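Local coordinates for GTPase-activating protein GYP1 (Saccharomyces cerevisiae, PDB 1FKM) that stimulates GTP hydrolysis by Ypt/Rab GTPases, notably Ypt1 and Ypt7, through its TBC domain, lending a catalytic arginine and glutamine in trans, at residues L201-V204 and K205-S208; E228-Q231 and F232-W236. One frame throughout, in Å; residues are numbered along the deposited sequence.

Overall arrangement
Both contacts belong to the all-helical TBC domain of Gyp1 and follow one another along the chain: contact 1 is two turns of helix 198-214, while contact 2 (228-236) leads into and along helix 230-238. Their centres are 9 Å apart and their side chains meet directly. F229 packs against helix 198-214, with its CD1 3.7 Å from S208 OG and its CB 3.8 Å from V204 CG1, while L207 CD2 lies 3.9 Å from A233 CB. Contact 1 is remote from the catalytic fingers. Contact 2 comes closer, the F234 side chain being about 7 Å from that of Q131, the glutamine finger that acts together with the arginine finger R96.

Contact 1: residues L201-V204 and K205-S208; sequences LRQV and KNLS
Four successive i to i+4 hydrogen bonds run from K205, N206, L207 and S208 back to the carbonyls of L201, R202, Q203 and V204. K205 N lies 3.0 Å from L201 O, the other three bonds are of much the same length, and all four N-H groups point at the oxygen within about 30° of straight: a regular alpha helix in mid-course. The side chain of K205 leans back along the preceding turn. Its CG, anti to the carbonyl carbon (chi1 -64°), lies 3.0 Å from L201 O, and the extended methylenes carry on past L201, with CE 4.4 Å from L201 CB. A long aliphatic chain with a charged end suits this exposed flank. N206 also folds back, CG 3.2 Å from R202 O, and its amide stands almost perpendicular to that of Q203 (87°). R202 runs beside N206 in the same direction but sends its guanidinium to D191 in a salt bridge. Q203, although buried, keeps its amide nitrogen satisfied by the backbone oxygen of N325. Beta-branched V204 and the larger L207 supply the apolar surface of the helix, L207 reaching M237 as well as C332 and A333. Helix 198-214 is thereby packed against both helix 230-238 and helix 324-338.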
# COMPACT_ATOMS: atom_id res chain seq x y z
N LEU A 201 -2.48 -11.51 -13.47
CA LEU A 201 -3.25 -12.61 -14.05
C LEU A 201 -2.97 -13.90 -13.29
O LEU A 201 -3.86 -14.72 -13.08
CB LEU A 201 -2.91 -12.79 -15.53
CG LEU A 201 -3.37 -11.64 -16.45
CD1 LEU A 201 -2.91 -11.89 -17.88
CD2 LEU A 201 -4.89 -11.52 -16.39
N ARG A 202 -1.72 -14.08 -12.86
CA ARG A 202 -1.33 -15.27 -12.11
C ARG A 202 -1.99 -15.24 -10.73
O ARG A 202 -2.41 -16.27 -10.21
CB ARG A 202 0.19 -15.33 -11.96
CG ARG A 202 0.71 -16.58 -11.28
CD ARG A 202 2.23 -16.57 -11.20
NE ARG A 202 2.73 -15.45 -10.40
CZ ARG A 202 3.47 -14.45 -10.88
NH1 ARG A 202 3.80 -14.42 -12.16
NH2 ARG A 202 3.87 -13.48 -10.07
N GLN A 203 -2.06 -14.05 -10.13
CA GLN A 203 -2.68 -13.88 -8.82
C GLN A 203 -4.17 -14.21 -8.88
O GLN A 203 -4.71 -14.89 -8.00
CB GLN A 203 -2.52 -12.43 -8.35
CG GLN A 203 -1.15 -12.08 -7.80
CD GLN A 203 -0.90 -12.72 -6.45
OE1 GLN A 203 -0.60 -13.91 -6.35
NE2 GLN A 203 -1.04 -11.93 -5.38
N VAL A 204 -4.84 -13.72 -9.91
CA VAL A 204 -6.27 -13.97 -10.07
C VAL A 204 -6.51 -15.46 -10.28
O VAL A 204 -7.48 -16.01 -9.76
CB VAL A 204 -6.84 -13.16 -11.26
CG1 VAL A 204 -8.29 -13.54 -11.53
CG2 VAL A 204 -6.75 -11.67 -10.94
N LYS A 205 -5.63 -16.12 -11.04
CA LYS A 205 -5.77 -17.56 -11.27
C LYS A 205 -5.57 -18.32 -9.95
O LYS A 205 -6.27 -19.30 -9.67
CB LYS A 205 -4.72 -18.05 -12.28
CG LYS A 205 -4.88 -17.45 -13.67
CD LYS A 205 -3.70 -17.80 -14.57
CE LYS A 205 -3.81 -17.11 -15.92
NZ LYS A 205 -2.63 -17.39 -16.78
N ASN A 206 -4.61 -17.86 -9.15
CA ASN A 206 -4.33 -18.47 -7.86
C ASN A 206 -5.51 -18.32 -6.91
O ASN A 206 -5.82 -19.25 -6.16
CB ASN A 206 -3.08 -17.83 -7.23
CG ASN A 206 -1.79 -18.31 -7.88
OD1 ASN A 206 -0.72 -17.76 -7.64
ND2 ASN A 206 -1.89 -19.35 -8.70
N LEU A 207 -6.18 -17.17 -6.95
CA LEU A 207 -7.35 -16.93 -6.11
C LEU A 207 -8.48 -17.84 -6.56
O LEU A 207 -9.19 -18.42 -5.75
CB LEU A 207 -7.80 -15.47 -6.19
CG LEU A 207 -9.12 -15.10 -5.50
CD1 LEU A 207 -9.00 -15.34 -3.99
CD2 LEU A 207 -9.46 -13.64 -5.79
N SER A 208 -8.63 -17.97 -7.87
CA SER A 208 -9.66 -18.80 -8.47
C SER A 208 -9.51 -20.26 -8.02
O SER A 208 -10.49 -20.91 -7.65
CB SER A 208 -9.56 -18.72 -10.00
OG SER A 208 -10.59 -19.47 -10.62

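Contact 2: residues E228-Q231 and F232-W236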
# COMPACT_ATOMS: atom_id res chain seq x y z
N GLU A 228 -16.65 -14.18 -13.68
CA GLU A 228 -15.24 -14.49 -13.85
C GLU A 228 -14.46 -13.75 -12.77
O GLU A 228 -14.70 -12.58 -12.53
CB GLU A 228 -14.77 -14.03 -15.23
CG GLU A 228 -15.59 -14.60 -16.38
CD GLU A 228 -15.06 -14.18 -17.75
OE1 GLU A 228 -14.00 -13.51 -17.81
OE2 GLU A 228 -15.70 -14.51 -18.76
N PHE A 229 -13.52 -14.42 -12.11
CA PHE A 229 -12.76 -13.76 -11.06
C PHE A 229 -12.11 -12.45 -11.51
O PHE A 229 -12.04 -11.50 -10.75
CB PHE A 229 -11.70 -14.71 -10.49
CG PHE A 229 -12.27 -15.70 -9.50
CD1 PHE A 229 -13.03 -16.77 -9.93
CD2 PHE A 229 -12.06 -15.52 -8.13
CE1 PHE A 229 -13.59 -17.67 -9.02
CE2 PHE A 229 -12.61 -16.41 -7.21
CZ PHE A 229 -13.38 -17.49 -7.65
N ILE A 230 -11.66 -12.40 -12.76
CA ILE A 230 -11.02 -11.19 -13.27
C ILE A 230 -11.96 -9.97 -13.20
O ILE A 230 -11.51 -8.84 -12.99
CB ILE A 230 -10.56 -11.38 -14.74
CG1 ILE A 230 -9.62 -10.24 -15.15
CG2 ILE A 230 -11.76 -11.42 -15.67
CD1 ILE A 230 -8.27 -10.28 -14.48
N GLN A 231 -13.26 -10.20 -13.34
CA GLN A 231 -14.22 -9.10 -13.33
C GLN A 231 -14.31 -8.30 -12.03
O GLN A 231 -14.82 -7.19 -12.01
CB GLN A 231 -15.60 -9.61 -13.72
CG GLN A 231 -15.62 -10.18 -15.12
CD GLN A 231 -16.93 -10.84 -15.48
OE1 GLN A 231 -17.47 -11.64 -14.71
NE2 GLN A 231 -17.45 -10.53 -16.66
N PHE A 232 -13.81 -8.87 -10.93
CA PHE A 232 -13.83 -8.13 -9.68
C PHE A 232 -12.47 -8.18 -8.98
O PHE A 232 -12.09 -7.25 -8.28
CB PHE A 232 -14.93 -8.67 -8.75
CG PHE A 232 -14.73 -10.09 -8.29
CD1 PHE A 232 -13.88 -10.38 -7.23
CD2 PHE A 232 -15.39 -11.14 -8.93
CE1 PHE A 232 -13.69 -11.69 -6.80
CE2 PHE A 232 -15.21 -12.45 -8.51
CZ PHE A 232 -14.35 -12.73 -7.44
N ALA A 233 -11.73 -9.26 -9.21
CA ALA A 233 -10.43 -9.46 -8.56
C ALA A 233 -9.25 -8.73 -9.19
O ALA A 233 -8.21 -8.56 -8.54
CB ALA A 233 -10.13 -10.94 -8.47
N PHE A 234 -9.37 -8.31 -10.45
CA PHE A 234 -8.23 -7.61 -11.03
C PHE A 234 -7.93 -6.38 -10.19
O PHE A 234 -6.77 -6.11 -9.84
CB PHE A 234 -8.49 -7.17 -12.47
CG PHE A 234 -7.33 -6.41 -13.06
CD1 PHE A 234 -6.21 -7.08 -13.51
CD2 PHE A 234 -7.33 -5.01 -13.07
CE1 PHE A 234 -5.09 -6.38 -13.97
CE2 PHE A 234 -6.22 -4.30 -13.52
CZ PHE A 234 -5.10 -4.99 -13.97
N ARG A 235 -8.96 -5.62 -9.84
CA ARG A 235 -8.77 -4.41 -9.05
C ARG A 235 -8.25 -4.76 -7.65
O ARG A 235 -7.42 -4.05 -7.10
CB ARG A 235 -10.08 -3.63 -8.95
CG ARG A 235 -9.90 -2.19 -8.48
CD ARG A 235 -11.23 -1.44 -8.44
NE ARG A 235 -12.12 -1.95 -7.41
CZ ARG A 235 -13.36 -1.50 -7.20
NH1 ARG A 235 -13.85 -0.54 -7.96
NH2 ARG A 235 -14.10 -2.02 -6.23
N TRP A 236 -8.75 -5.86 -7.08
CA TRP A 236 -8.31 -6.29 -5.76
C TRP A 236 -6.80 -6.52 -5.78
O TRP A 236 -6.08 -6.12 -4.87
CB TRP A 236 -8.99 -7.60 -5.36
CG TRP A 236 -10.46 -7.51 -5.05
CD1 TRP A 236 -11.30 -6.45 -5.29
CD2 TRP A 236 -11.26 -8.52 -4.44
NE1 TRP A 236 -12.58 -6.76 -4.87
CE2 TRP A 236 -12.58 -8.03 -4.35
CE3 TRP A 236 -10.99 -9.82 -3.97
CZ2 TRP A 236 -13.63 -8.77 -3.80
CZ3 TRP A 236 -12.03 -10.56 -3.42
CH2 TRP A 236 -13.33 -10.04 -3.35
O HOH W 1 -11.48 -5.86 -11.29
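F229 and F232 form the tight part of the contact. Their side chains run alongside each other in the same direction, F229 CD2 3.7 Å from F232 CZ, with the ring planes inclined at 44°. F232 takes a chi1 of 65°, placing CG between its backbone N and carbonyl carbon, and this swings the ring back beneath F229 O, which sits 3.8 Å above the centre of the F232 ring. That same oxygen accepts two N-H groups. A233 N lies 2.7 Å from F229 O, nearly in line with the carbonyl; F232 N, 3.2 Å from F229 O, comes from well above its plane. Small A233 lets the carbonyl come close, its CB only 3.0 Å from F229 O. The other flank is looser. I230 CD1 touches F234 CB at 3.7 Å, the bond from F234 N to I230 O is weak, and a water accepts the N-H of R235 but donates only weakly to I230 O. E228 and Q231 bond reciprocally: E228 N, 41° out of the amide plane, donates to Q231 OE1 at 2.9 Å, and Q231 N to E228 O. The two N-H groups satisfy F229 O, which probably offsets the cost of holding it against the F232 ring face, while both phenyl rings are buried.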